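PDB 1TYJ: cellulosomal scaffoldin, which probably docks type-II dockerin-bearing partners onto the cellulosome through cohesin modules, of which this chain is one. Local coordinates for residues G1-A6 and L20-D25; N36-T41 and T130-S135; L44-T49 and V113-I118; T65-R70 and K103-G108; F71-M76 and R90-L95. All coordinates share one frame; numbering follows the deposited sequence.

Interaction 1 of 5, residues G1-A6 and L20-D25; sequences GSVLTA and LTINVD. With EDO (1,2-ethanediol), chain B.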
# COMPACT_ATOMS: atom_id res chain seq x y z
N GLY A 1 -5.71 -5.47 15.14
CA GLY A 1 -4.80 -4.46 14.48
C GLY A 1 -5.47 -3.80 13.30
O GLY A 1 -6.69 -3.92 13.10
N SER A 2 -4.70 -3.08 12.50
CA SER A 2 -5.30 -2.35 11.39
C SER A 2 -4.30 -2.16 10.27
O SER A 2 -3.11 -2.24 10.49
CB SER A 2 -5.77 -0.93 11.80
OG SER A 2 -4.78 -0.22 12.49
N VAL A 3 -4.83 -1.95 9.07
CA VAL A 3 -4.08 -1.32 7.99
C VAL A 3 -4.59 0.11 7.98
O VAL A 3 -5.81 0.35 8.03
CB VAL A 3 -4.37 -2.01 6.64
CG1 VAL A 3 -3.75 -1.19 5.49
CG2 VAL A 3 -3.86 -3.44 6.66
N LEU A 4 -3.67 1.08 7.96
CA LEU A 4 -4.13 2.46 7.95
C LEU A 4 -3.13 3.34 7.24
O LEU A 4 -1.98 2.91 7.00
CB LEU A 4 -4.38 2.96 9.37
CG LEU A 4 -3.17 3.18 10.27
CD1 LEU A 4 -3.63 3.86 11.57
CD2 LEU A 4 -2.43 1.92 10.61
N THR A 5 -3.56 4.54 6.88
CA THR A 5 -2.75 5.39 5.99
C THR A 5 -2.60 6.82 6.45
O THR A 5 -3.34 7.28 7.32
CB THR A 5 -3.31 5.38 4.54
OG1 THR A 5 -4.60 6.05 4.47
CG2 THR A 5 -3.46 3.94 4.05
N ALA A 6 -1.64 7.51 5.83
CA ALA A 6 -1.42 8.94 6.10
C ALA A 6 -1.18 9.59 4.76
O ALA A 6 -0.55 9.00 3.86
CB ALA A 6 -0.21 9.16 6.98
N LEU A 20 0.54 8.64 -0.39
CA LEU A 20 -0.15 7.79 0.57
C LEU A 20 0.89 6.89 1.24
O LEU A 20 1.48 6.02 0.59
CB LEU A 20 -1.15 6.91 -0.19
CG LEU A 20 -2.10 6.05 0.68
CD1 LEU A 20 -3.10 6.98 1.41
CD2 LEU A 20 -2.86 5.01 -0.16
N THR A 21 1.13 7.10 2.53
CA THR A 21 1.98 6.19 3.29
C THR A 21 1.05 5.14 3.90
O THR A 21 0.00 5.48 4.50
CB THR A 21 2.74 6.95 4.36
OG1 THR A 21 3.67 7.86 3.75
CG2 THR A 21 3.52 5.97 5.26
N ILE A 22 1.40 3.86 3.71
CA ILE A 22 0.52 2.75 4.15
C ILE A 22 1.21 2.07 5.30
O ILE A 22 2.36 1.63 5.16
CB ILE A 22 0.26 1.73 3.04
CG1 ILE A 22 -0.36 2.41 1.79
CG2 ILE A 22 -0.62 0.56 3.57
CD1 ILE A 22 -0.34 1.54 0.54
N ASN A 23 0.51 2.04 6.44
CA ASN A 23 1.03 1.46 7.69
C ASN A 23 0.26 0.21 8.09
O ASN A 23 -0.90 0.02 7.71
CB ASN A 23 0.90 2.52 8.82
CG ASN A 23 1.57 3.84 8.44
OD1 ASN A 23 2.73 3.86 8.10
ND2 ASN A 23 0.81 4.96 8.47
N VAL A 24 0.91 -0.65 8.88
CA VAL A 24 0.17 -1.64 9.64
C VAL A 24 0.32 -1.25 11.12
O VAL A 24 1.29 -0.59 11.49
CB VAL A 24 0.65 -3.08 9.39
CG1 VAL A 24 0.41 -3.46 7.97
CG2 VAL A 24 2.14 -3.23 9.69
N ASP A 25 -0.61 -1.70 11.95
CA ASP A 25 -0.48 -1.45 13.40
C ASP A 25 -1.01 -2.69 14.14
O ASP A 25 -2.07 -3.21 13.80
CB ASP A 25 -1.29 -0.22 13.77
CG ASP A 25 -1.17 0.13 15.22
OD1 ASP A 25 -2.21 0.20 15.89
OD2 ASP A 25 -0.03 0.29 15.71
C1 EDO B . -3.93 -8.81 13.77
O1 EDO B . -3.83 -7.51 14.36
C2 EDO B . -3.73 -9.81 14.89
O2 EDO B . -2.43 -9.56 15.44
O HOH W 1 -4.64 -0.99 15.12
O HOH W 2 2.53 10.26 3.17

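Interaction 2 of 5, residues N36-T41 and T130-S135; sequences NIKYNT and TFENGS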
# COMPACT_ATOMS: atom_id res chain seq x y z
N ASN A 36 -4.61 -4.67 -2.99
CA ASN A 36 -5.25 -4.27 -4.23
C ASN A 36 -5.88 -2.90 -3.94
O ASN A 36 -6.74 -2.79 -3.04
CB ASN A 36 -6.34 -5.27 -4.62
CG ASN A 36 -6.81 -5.06 -6.04
OD1 ASN A 36 -7.90 -4.49 -6.29
ND2 ASN A 36 -5.96 -5.42 -6.98
N ILE A 37 -5.43 -1.87 -4.66
CA ILE A 37 -5.81 -0.46 -4.39
C ILE A 37 -6.37 0.20 -5.62
O ILE A 37 -5.81 0.09 -6.71
CB ILE A 37 -4.60 0.35 -3.86
CG1 ILE A 37 -4.10 -0.25 -2.55
CG2 ILE A 37 -4.93 1.86 -3.75
CD1 ILE A 37 -2.82 0.43 -1.98
N LYS A 38 -7.51 0.86 -5.48
CA LYS A 38 -8.14 1.51 -6.63
C LYS A 38 -7.95 3.01 -6.49
O LYS A 38 -7.99 3.56 -5.38
CB LYS A 38 -9.62 1.12 -6.66
CG LYS A 38 -10.47 1.80 -7.70
CD LYS A 38 -10.68 0.89 -8.87
CE LYS A 38 -11.12 1.65 -10.10
NZ LYS A 38 -10.20 2.75 -10.48
N TYR A 39 -7.71 3.70 -7.60
CA TYR A 39 -7.64 5.15 -7.57
C TYR A 39 -8.36 5.67 -8.81
O TYR A 39 -8.67 4.91 -9.73
CB TYR A 39 -6.16 5.64 -7.52
CG TYR A 39 -5.38 5.26 -8.78
CD1 TYR A 39 -5.24 6.17 -9.83
CD2 TYR A 39 -4.78 3.97 -8.92
CE1 TYR A 39 -4.57 5.84 -11.01
CE2 TYR A 39 -4.15 3.62 -10.08
CZ TYR A 39 -4.02 4.56 -11.12
OH TYR A 39 -3.37 4.22 -12.27
N ASN A 40 -8.63 6.97 -8.81
CA ASN A 40 -9.37 7.58 -9.90
C ASN A 40 -8.43 8.10 -10.99
O ASN A 40 -7.75 9.09 -10.79
CB ASN A 40 -10.26 8.72 -9.38
CG ASN A 40 -11.19 9.25 -10.44
OD1 ASN A 40 -10.92 9.15 -11.65
ND2 ASN A 40 -12.37 9.77 -10.00
N THR A 41 -8.41 7.41 -12.15
CA THR A 41 -7.49 7.77 -13.24
C THR A 41 -7.78 9.13 -13.90
O THR A 41 -6.95 9.64 -14.65
CB THR A 41 -7.49 6.70 -14.37
OG1 THR A 41 -8.79 6.64 -14.98
CG2 THR A 41 -7.11 5.32 -13.84
N THR A 130 -8.74 3.72 -2.54
CA THR A 130 -9.48 2.77 -1.74
C THR A 130 -8.82 1.38 -1.77
O THR A 130 -8.31 0.96 -2.81
CB THR A 130 -10.95 2.66 -2.27
OG1 THR A 130 -10.96 2.15 -3.60
CG2 THR A 130 -11.66 4.02 -2.23
N PHE A 131 -8.81 0.67 -0.64
CA PHE A 131 -8.42 -0.73 -0.67
C PHE A 131 -9.69 -1.53 -1.04
O PHE A 131 -10.71 -1.44 -0.34
CB PHE A 131 -7.95 -1.16 0.71
CG PHE A 131 -6.66 -0.52 1.16
CD1 PHE A 131 -6.67 0.65 1.90
CD2 PHE A 131 -5.43 -1.14 0.90
CE1 PHE A 131 -5.46 1.25 2.36
CE2 PHE A 131 -4.21 -0.57 1.35
CZ PHE A 131 -4.22 0.63 2.08
N GLU A 132 -9.64 -2.33 -2.10
CA GLU A 132 -10.84 -3.07 -2.51
C GLU A 132 -10.45 -4.39 -3.13
O GLU A 132 -9.48 -4.45 -3.87
CB GLU A 132 -11.60 -2.29 -3.58
CG GLU A 132 -12.35 -1.07 -3.14
CD GLU A 132 -13.13 -0.46 -4.31
OE1 GLU A 132 -13.78 -1.24 -5.07
OE2 GLU A 132 -13.09 0.79 -4.46
N ASN A 133 -11.23 -5.44 -2.84
CA ASN A 133 -10.97 -6.77 -3.38
C ASN A 133 -10.91 -6.67 -4.89
O ASN A 133 -11.62 -5.85 -5.50
CB ASN A 133 -12.09 -7.73 -2.96
CG ASN A 133 -12.13 -7.99 -1.43
OD1 ASN A 133 -13.19 -8.29 -0.86
ND2 ASN A 133 -10.99 -7.91 -0.78
N GLY A 134 -10.07 -7.48 -5.51
CA GLY A 134 -10.08 -7.54 -6.96
C GLY A 134 -9.34 -8.77 -7.36
O GLY A 134 -9.66 -9.87 -6.90
N SER A 135 -8.35 -8.59 -8.23
CA SER A 135 -7.20 -9.48 -8.25
C SER A 135 -7.61 -10.95 -8.33
O SER A 135 -8.55 -11.32 -9.03
CB SER A 135 -6.39 -9.23 -6.97
OG SER A 135 -7.26 -9.17 -5.83

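Interaction 3 of 5, residues L44-T49 and V113-I118; sequences LQPWDT and VTFKVI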
# COMPACT_ATOMS: atom_id res chain seq x y z
N LEU A 44 -5.58 11.35 -10.98
CA LEU A 44 -4.31 10.91 -10.37
C LEU A 44 -3.54 9.96 -11.27
O LEU A 44 -4.12 9.08 -11.93
CB LEU A 44 -4.60 10.18 -9.03
CG LEU A 44 -5.23 11.09 -7.97
CD1 LEU A 44 -5.72 10.21 -6.86
CD2 LEU A 44 -4.18 12.10 -7.40
N GLN A 45 -2.22 10.10 -11.23
CA GLN A 45 -1.30 9.24 -11.96
C GLN A 45 -0.19 8.75 -11.02
O GLN A 45 0.65 9.55 -10.55
CB GLN A 45 -0.71 10.03 -13.13
CG GLN A 45 0.28 9.21 -13.97
CD GLN A 45 0.81 9.99 -15.15
OE1 GLN A 45 0.72 9.53 -16.28
NE2 GLN A 45 1.39 11.15 -14.89
N PRO A 46 -0.17 7.43 -10.73
CA PRO A 46 0.89 6.93 -9.84
C PRO A 46 2.28 7.30 -10.39
O PRO A 46 2.52 7.15 -11.59
CB PRO A 46 0.68 5.41 -9.84
CG PRO A 46 -0.82 5.24 -10.18
CD PRO A 46 -1.07 6.35 -11.18
N TRP A 47 3.18 7.72 -9.50
CA TRP A 47 4.43 8.37 -9.89
C TRP A 47 5.59 7.77 -9.16
O TRP A 47 5.60 7.71 -7.94
CB TRP A 47 4.35 9.87 -9.59
CG TRP A 47 5.40 10.62 -10.37
CD1 TRP A 47 6.61 11.03 -9.92
CD2 TRP A 47 5.31 10.99 -11.73
NE1 TRP A 47 7.29 11.66 -10.94
CE2 TRP A 47 6.51 11.65 -12.06
CE3 TRP A 47 4.32 10.84 -12.70
CZ2 TRP A 47 6.76 12.15 -13.35
CZ3 TRP A 47 4.56 11.33 -14.00
CH2 TRP A 47 5.78 11.99 -14.30
N ASP A 48 6.57 7.32 -9.94
CA ASP A 48 7.80 6.76 -9.40
C ASP A 48 8.76 7.90 -9.07
O ASP A 48 9.27 8.57 -9.97
CB ASP A 48 8.40 5.82 -10.44
CG ASP A 48 9.71 5.20 -10.00
OD1 ASP A 48 10.06 4.18 -10.63
OD2 ASP A 48 10.39 5.73 -9.09
N THR A 49 8.97 8.12 -7.77
CA THR A 49 9.75 9.28 -7.31
C THR A 49 11.26 9.05 -7.42
O THR A 49 12.04 10.02 -7.38
CB THR A 49 9.41 9.67 -5.86
OG1 THR A 49 9.47 8.50 -5.04
CG2 THR A 49 8.00 10.29 -5.79
N VAL A 113 2.87 5.17 -1.80
CA VAL A 113 2.52 5.36 -3.20
C VAL A 113 2.32 6.84 -3.42
O VAL A 113 1.49 7.47 -2.76
CB VAL A 113 1.23 4.64 -3.57
CG1 VAL A 113 0.82 4.90 -5.02
CG2 VAL A 113 1.35 3.15 -3.33
N THR A 114 3.11 7.41 -4.31
CA THR A 114 2.95 8.82 -4.69
C THR A 114 2.15 8.88 -5.98
O THR A 114 2.35 8.05 -6.89
CB THR A 114 4.36 9.47 -4.89
OG1 THR A 114 5.11 9.37 -3.67
CG2 THR A 114 4.28 10.95 -5.30
N PHE A 115 1.27 9.89 -6.05
CA PHE A 115 0.48 10.19 -7.23
C PHE A 115 0.76 11.62 -7.68
O PHE A 115 0.94 12.51 -6.83
CB PHE A 115 -1.01 10.13 -6.89
CG PHE A 115 -1.49 8.80 -6.40
CD1 PHE A 115 -1.47 8.48 -5.04
CD2 PHE A 115 -2.03 7.87 -7.30
CE1 PHE A 115 -1.97 7.23 -4.59
CE2 PHE A 115 -2.50 6.64 -6.85
CZ PHE A 115 -2.48 6.33 -5.50
N LYS A 116 0.85 11.84 -8.99
CA LYS A 116 0.86 13.19 -9.54
C LYS A 116 -0.58 13.56 -9.83
O LYS A 116 -1.35 12.76 -10.39
CB LYS A 116 1.76 13.30 -10.80
CG LYS A 116 1.68 14.66 -11.50
CD LYS A 116 2.40 14.69 -12.85
CE LYS A 116 3.91 14.71 -12.68
NZ LYS A 116 4.59 14.98 -14.01
N VAL A 117 -0.95 14.77 -9.45
CA VAL A 117 -2.29 15.28 -9.74
C VAL A 117 -2.33 15.78 -11.18
O VAL A 117 -1.55 16.67 -11.54
CB VAL A 117 -2.66 16.41 -8.77
CG1 VAL A 117 -4.03 16.96 -9.12
CG2 VAL A 117 -2.56 15.89 -7.31
N ILE A 118 -3.22 15.18 -11.97
CA ILE A 118 -3.30 15.47 -13.42
C ILE A 118 -4.54 16.24 -13.89
O ILE A 118 -4.63 16.61 -15.06
CB ILE A 118 -3.11 14.20 -14.29
CG1 ILE A 118 -4.21 13.17 -13.99
CG2 ILE A 118 -1.72 13.64 -14.04
CD1 ILE A 118 -4.46 12.16 -15.10
O HOH W 3 3.21 13.84 -16.08
O HOH W 4 5.27 5.97 -5.71

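Interaction 4 of 5, residues T65-R70 and K103-G108; sequences TLLQGR and KPESTG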
# COMPACT_ATOMS: atom_id res chain seq x y z
N THR A 65 9.47 1.31 6.37
CA THR A 65 10.56 0.87 7.25
C THR A 65 10.47 -0.62 7.61
O THR A 65 11.48 -1.23 8.01
CB THR A 65 10.59 1.69 8.55
OG1 THR A 65 9.34 1.52 9.19
CG2 THR A 65 10.71 3.18 8.24
N LEU A 66 9.27 -1.21 7.50
CA LEU A 66 9.13 -2.64 7.77
C LEU A 66 9.49 -3.49 6.55
O LEU A 66 9.59 -3.00 5.42
CB LEU A 66 7.67 -2.95 8.18
CG LEU A 66 7.18 -2.23 9.44
CD1 LEU A 66 5.81 -2.81 9.91
CD2 LEU A 66 8.22 -2.27 10.56
N LEU A 67 9.67 -4.80 6.79
CA LEU A 67 10.01 -5.74 5.70
C LEU A 67 11.36 -5.39 5.07
O LEU A 67 11.61 -5.64 3.89
CB LEU A 67 8.86 -5.81 4.67
CG LEU A 67 7.50 -6.18 5.28
CD1 LEU A 67 6.41 -6.18 4.18
CD2 LEU A 67 7.57 -7.53 6.02
N GLN A 68 12.25 -4.84 5.89
CA GLN A 68 13.58 -4.41 5.41
C GLN A 68 14.70 -5.24 6.02
O GLN A 68 15.85 -5.02 5.68
CB GLN A 68 13.81 -2.90 5.66
CG GLN A 68 12.81 -2.05 4.85
CD GLN A 68 12.91 -2.25 3.32
OE1 GLN A 68 11.89 -2.40 2.62
NE2 GLN A 68 14.13 -2.21 2.79
N GLY A 69 14.34 -6.22 6.85
CA GLY A 69 15.31 -7.17 7.39
C GLY A 69 15.87 -8.12 6.33
O GLY A 69 15.27 -8.32 5.25
N ARG A 70 17.01 -8.74 6.65
CA ARG A 70 17.72 -9.59 5.71
C ARG A 70 17.16 -11.00 5.79
O ARG A 70 17.88 -11.95 6.20
CB ARG A 70 19.23 -9.65 6.06
CG ARG A 70 20.02 -8.37 5.87
CD ARG A 70 20.68 -8.32 4.51
NE ARG A 70 19.76 -7.81 3.50
CZ ARG A 70 20.12 -7.16 2.39
NH1 ARG A 70 21.41 -6.91 2.15
NH2 ARG A 70 19.18 -6.75 1.54
N LYS A 103 13.12 -10.15 16.52
CA LYS A 103 12.66 -8.77 16.27
C LYS A 103 11.36 -8.78 15.43
O LYS A 103 11.38 -8.34 14.29
CB LYS A 103 13.75 -7.97 15.56
CG LYS A 103 15.04 -7.78 16.38
CD LYS A 103 16.02 -6.90 15.59
CE LYS A 103 17.43 -7.04 16.12
NZ LYS A 103 18.35 -5.95 15.72
N PRO A 104 10.26 -9.31 16.00
CA PRO A 104 9.00 -9.36 15.26
C PRO A 104 8.48 -7.96 14.98
O PRO A 104 8.46 -7.10 15.89
CB PRO A 104 8.05 -10.10 16.21
CG PRO A 104 8.64 -9.84 17.61
CD PRO A 104 10.11 -9.86 17.36
N GLU A 105 8.04 -7.75 13.74
CA GLU A 105 7.45 -6.50 13.32
C GLU A 105 5.95 -6.51 13.55
O GLU A 105 5.36 -7.57 13.58
CB GLU A 105 7.82 -6.24 11.84
CG GLU A 105 9.34 -6.24 11.64
CD GLU A 105 9.79 -6.19 10.19
OE1 GLU A 105 8.96 -5.88 9.27
OE2 GLU A 105 10.99 -6.50 9.98
N SER A 106 5.34 -5.34 13.72
CA SER A 106 3.90 -5.30 14.01
C SER A 106 3.35 -3.94 13.70
O SER A 106 2.18 -3.80 13.45
CB SER A 106 3.60 -5.68 15.47
OG SER A 106 4.33 -4.88 16.39
N THR A 107 4.19 -2.92 13.70
CA THR A 107 3.68 -1.54 13.53
C THR A 107 4.68 -0.69 12.78
O THR A 107 5.88 -0.70 13.08
CB THR A 107 3.28 -0.87 14.89
OG1 THR A 107 2.26 -1.64 15.51
CG2 THR A 107 2.76 0.56 14.67
N GLY A 108 4.18 0.05 11.79
CA GLY A 108 5.06 0.91 11.02
C GLY A 108 4.70 1.00 9.55
O GLY A 108 3.76 0.33 9.10
O HOH W 5 12.28 -4.22 8.69

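Interaction 5 of 5, residues F71-M76 and R90-L95; sequences FNATDM and RLYMNL. With EDO (1,2-ethanediol), chain E.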
# COMPACT_ATOMS: atom_id res chain seq x y z
N PHE A 71 15.88 -11.16 5.44
CA PHE A 71 15.23 -12.46 5.51
C PHE A 71 14.64 -12.84 4.14
O PHE A 71 13.54 -13.40 4.06
CB PHE A 71 14.16 -12.50 6.63
CG PHE A 71 14.61 -11.83 7.93
CD1 PHE A 71 13.91 -10.75 8.44
CD2 PHE A 71 15.72 -12.29 8.60
CE1 PHE A 71 14.34 -10.11 9.61
CE2 PHE A 71 16.16 -11.67 9.79
CZ PHE A 71 15.48 -10.58 10.28
N ASN A 72 15.38 -12.51 3.09
CA ASN A 72 15.02 -12.85 1.71
C ASN A 72 13.65 -12.30 1.35
O ASN A 72 12.74 -13.05 1.02
CB ASN A 72 15.12 -14.36 1.49
CG ASN A 72 16.54 -14.89 1.67
OD1 ASN A 72 16.87 -15.45 2.72
ND2 ASN A 72 17.37 -14.68 0.68
N ALA A 73 13.49 -10.99 1.46
CA ALA A 73 12.20 -10.34 1.07
C ALA A 73 12.03 -10.45 -0.43
O ALA A 73 13.03 -10.48 -1.21
CB ALA A 73 12.16 -8.90 1.52
N THR A 74 10.77 -10.59 -0.84
CA THR A 74 10.47 -10.65 -2.27
C THR A 74 9.29 -9.69 -2.53
O THR A 74 8.39 -9.62 -1.73
CB THR A 74 10.21 -12.09 -2.71
OG1 THR A 74 10.14 -12.13 -4.14
CG2 THR A 74 8.89 -12.62 -2.15
N ASP A 75 9.34 -8.99 -3.66
CA ASP A 75 8.35 -7.99 -4.07
C ASP A 75 7.51 -8.56 -5.23
O ASP A 75 7.99 -9.39 -6.00
CB ASP A 75 9.04 -6.74 -4.65
CG ASP A 75 9.73 -5.89 -3.63
OD1 ASP A 75 9.51 -6.07 -2.42
OD2 ASP A 75 10.51 -5.02 -4.06
N MET A 76 6.28 -8.08 -5.35
CA MET A 76 5.39 -8.36 -6.48
C MET A 76 4.73 -7.05 -6.83
O MET A 76 4.31 -6.34 -5.93
CB MET A 76 4.33 -9.43 -6.09
CG MET A 76 2.91 -8.92 -5.84
SD MET A 76 1.97 -8.51 -7.38
CE MET A 76 0.35 -8.74 -6.66
N ARG A 90 4.81 -7.44 -0.65
CA ARG A 90 6.17 -7.73 -0.25
C ARG A 90 6.12 -8.67 0.94
O ARG A 90 5.26 -8.54 1.81
CB ARG A 90 6.93 -6.45 0.11
CG ARG A 90 8.40 -6.70 0.56
CD ARG A 90 9.13 -5.35 0.64
NE ARG A 90 10.44 -5.47 1.27
CZ ARG A 90 11.58 -5.61 0.59
NH1 ARG A 90 11.58 -5.68 -0.76
NH2 ARG A 90 12.75 -5.67 1.24
N LEU A 91 7.00 -9.66 0.93
CA LEU A 91 7.01 -10.63 2.04
C LEU A 91 8.40 -11.18 2.30
O LEU A 91 9.25 -11.21 1.41
CB LEU A 91 6.03 -11.76 1.77
CG LEU A 91 6.29 -12.57 0.53
CD1 LEU A 91 7.22 -13.76 0.75
CD2 LEU A 91 4.92 -13.06 0.01
N TYR A 92 8.62 -11.61 3.54
CA TYR A 92 9.85 -12.27 3.85
C TYR A 92 9.70 -13.74 3.47
O TYR A 92 8.77 -14.41 3.93
CB TYR A 92 10.08 -12.20 5.34
CG TYR A 92 10.54 -10.90 5.92
CD1 TYR A 92 10.02 -10.46 7.13
CD2 TYR A 92 11.51 -10.11 5.27
CE1 TYR A 92 10.50 -9.26 7.74
CE2 TYR A 92 11.99 -8.90 5.87
CZ TYR A 92 11.45 -8.50 7.10
OH TYR A 92 11.86 -7.36 7.74
N MET A 93 10.63 -14.24 2.66
CA MET A 93 10.55 -15.70 2.29
C MET A 93 11.25 -16.57 3.35
O MET A 93 10.82 -17.70 3.61
CB MET A 93 11.15 -15.95 0.91
CG MET A 93 10.41 -15.26 -0.21
SD MET A 93 11.02 -15.76 -1.86
CE MET A 93 12.60 -14.94 -1.84
N ASN A 94 12.32 -16.05 3.95
CA ASN A 94 13.09 -16.82 4.92
C ASN A 94 12.48 -16.57 6.31
O ASN A 94 13.00 -15.83 7.13
CB ASN A 94 14.57 -16.46 4.88
CG ASN A 94 15.42 -17.51 5.57
OD1 ASN A 94 14.95 -18.21 6.48
ND2 ASN A 94 16.66 -17.65 5.12
N LEU A 95 11.33 -17.18 6.55
CA LEU A 95 10.63 -16.98 7.82
C LEU A 95 11.42 -17.55 9.00
O LEU A 95 11.33 -17.01 10.13
CB LEU A 95 9.25 -17.59 7.80
CG LEU A 95 8.25 -16.96 6.81
CD1 LEU A 95 6.88 -17.72 6.86
CD2 LEU A 95 8.11 -15.42 6.99
C1 EDO E . 18.04 -10.03 1.77
O1 EDO E . 17.97 -11.12 2.67
C2 EDO E . 16.71 -9.89 1.07
O2 EDO E . 15.73 -9.21 1.87

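Interaction 1 of 5, residues G1-A6 and L20-D25
A chi1 of 70° sets Leu4 CG between its own backbone N and carbonyl carbon, and from there the CD2 branch leans across to Asn23, lying 3.8 Å from Asn23 CB and touching Asp25 CB as well. On the other face of the sheet, a similar chi1 of 68° puts Thr5 OG1 beside Leu20 CD1 (3.5 Å) and leaves Thr5 CG2 to meet Ile22 CG1. Beside them Val3 and Ile22 point the same way, Val3 CG1 lying 4.1 Å from Ile22 CG2. Six backbone bonds, two each at the pairs Ser2-Asp25, Leu4-Asn23 and Ala6-Thr21, define an antiparallel pairing of strands 2-6 and 20-25 in one sheet of the cohesin beta sandwich. The face carrying Val3, Thr5 and Ile22 packs on Phe131 of the opposing sheet. One bond of the middle pair is short, Asn23 N to Leu4 O at 2.7 Å, with the donor nearly in line with the C=O (178°). On the reverse face a water donates to Asp25 OD1 (2.8 Å). Asp25 OD2 bonds Thr107 OG1, so both carboxylate oxygens have partners. Gly1 N donates to O1 of an ethanediol (2.9 Å), probably carried over from crystallisation.

Interaction 2 of 5, residues N36-T41 and T130-S135
Ile37 and Phe131 stand side by side on the inner face of a beta-sandwich sheet, where strand 30-38 runs antiparallel to strand 126-131. The evidence is Ile37 CD1 at 3.7 Å from Phe131 CE2, with Ile37 CG1 against the neighbouring CD2. Around this pair, Lys38 N donates to Thr130 O (2.8 Å) in the carbonyl plane, and Thr130 N returns a bond to Lys38 O. Beyond the strand, Glu132 N still reaches Asn36 O at 3.1 Å, its donor tilted 27° from the carbonyl plane. Asn36 CB points toward the loop 132-135, 3.3 Å from Glu132 O, and with CG anti to the backbone N (chi1 -168°) the amide lies beside that carbonyl and near Ser135. With the side chain cut back to alanine, this loop would probably lose the amide it packs on and be freer to shift. Farther out, Phe35 sets its ring edge-to-face with Phe131, and Ile22 of the opposing sheet touches both Ile37 and Phe131. On the side of Phe131 turned from Ile37, the backbone N donates to Gln163 OE1.

Interaction 3 of 5, residues L44-T49 and V113-I118
In the cohesin sheet where strand 44-48 runs beside strand 113-117, their axes at 128°, Trp47 and Lys116 meet on the outer face, side by side and pointing the same way. A bend at chi3 (-74°) folds the otherwise extended lysine over the six-membered ring of Trp47: Lys116 CE sits 3.6 Å from its centroid and only 10° off the normal, a CH-pi contact, and Lys116 NZ follows at 3.8 Å from the same centroid as a cation-pi partner. The ammonium also gives a bond to a water, 2.7 Å from Lys116 NZ. A serine in place of Trp47 would probably leave Lys116 without its aromatic face, and Asp52 OD1 without the hydrogen bond from the indole NE1. On the inner face Leu44 CD2 presses on Phe115 CB (3.8 Å), and Pro46 CG on Phe115 CE2 (4.0 Å). The backbones begin to part after Pro46: Trp47 N still reaches Thr114 O at 2.8 Å, but a water donating to Trp47 O (2.8 Å) accepts from Thr114 N. Strand 108-117 is flanked on its other side by strand 17-25, while the inner face of Phe115 and Leu44 packs on Leu128 of strand 126-131 and on Tyr39.

Interaction 4 of 5, residues T65-R70 and K103-G108
The carboxylate of Glu105 is the flat group on which loop 65-70 settles. Leu66 CB lies to one side of its plane, 3.4 Å from Glu105 OE1, and Leu67 CD2 to the other, 3.9 Å from the same oxygen. Leu67 N donates to Glu105 OE1 on the syn side, 21° out of the carboxylate plane; at 2.8 Å and 165° the bond is short and nearly straight. Glu105 OE2 receives a water at 2.9 Å that also accepts from Gln68 N and donates to Thr65 O, so that one carboxylate holds the turn directly and through solvent. The extended glutamate and Leu66 slide past each other in opposite directions. Leu66, its CG anti to the carbonyl carbon (chi1 -60°), sends CD1 against the backbone, 3.7 Å from Thr107 C and 3.8 Å from Gly108 N. Gly108 has backbone angles that call for glycine, and a CB there would crowd Leu66 CG. This surface contact joins two loops of the cohesin fold, one following strand 62-63, the other leading into strand 108-117. Amide, water and Tyr92 OH, which also bonds OE2, supply hydrogen bonds to both oxygens and would probably help to stabilise a charged carboxylate.

Interaction 5 of 5, residues F71-M76 and R90-L95
Phe71 drives its ring edge into the face of Tyr92, a T-shaped pair with planes at 81° and centroids of the two rings 5.0 Å apart. Phe71 CD1 stands over the centre of the tyrosine ring, 3.6 Å from Tyr92 CZ. Along the same hairpin face, Arg90 is stretched from CG to NE (CG anti to its backbone N, chi1 179°), which brings Arg90 NH1 within 2.7 Å of Asp75 OD1 in a salt bridge; the carboxylate, met on its syn side, is turned 54° from the guanidinium. Ala73 CB sits over one guanidinium face, toward its rim, 3.3 Å from Arg90 NH2. At the open end, the amides of Asn72 and Asn94 lie nearly coplanar, Asn94 ND2 donating to Asn72 OD1 (3.3 Å). On the reverse face Thr74 CG2 rests 3.5 Å from Leu91 CD1. Strands 73-77 and 85-92 form an antiparallel hairpin, whose strand 85-92 pairs in turn with strand 30-38. Tyr63 OH bonds Asp75 OD2, while Asn94, at the N-cap of helix 95-100, bonds Ala97 N through OD1; Tyr98 of that helix meets both aromatic rings.

In the fold
From the N terminus, interaction 1 closes a short loop between strands 2-7 and 17-25 and is finished before the others open. Interactions 2 to 5 then nest like shells: 36-41 with 130-135 is the outermost, enclosing 44-49 with 113-118, which encloses 65-70 with 103-108, which encloses the hairpin 71-76 with 90-95; none cross. Interactions 1 and 3 belong to one sheet, joined where Leu20 N meets Val113 O, while 2 and 5 belong to the other. The sheets meet where Ile22 packs on Ile37 and Tyr39 on Phe115. Interaction 4 joins the loop after strand 62-63 to the loop before strand 108-117, touching 1 through Thr107 and Gly108 and 5 through Tyr92 and Arg90.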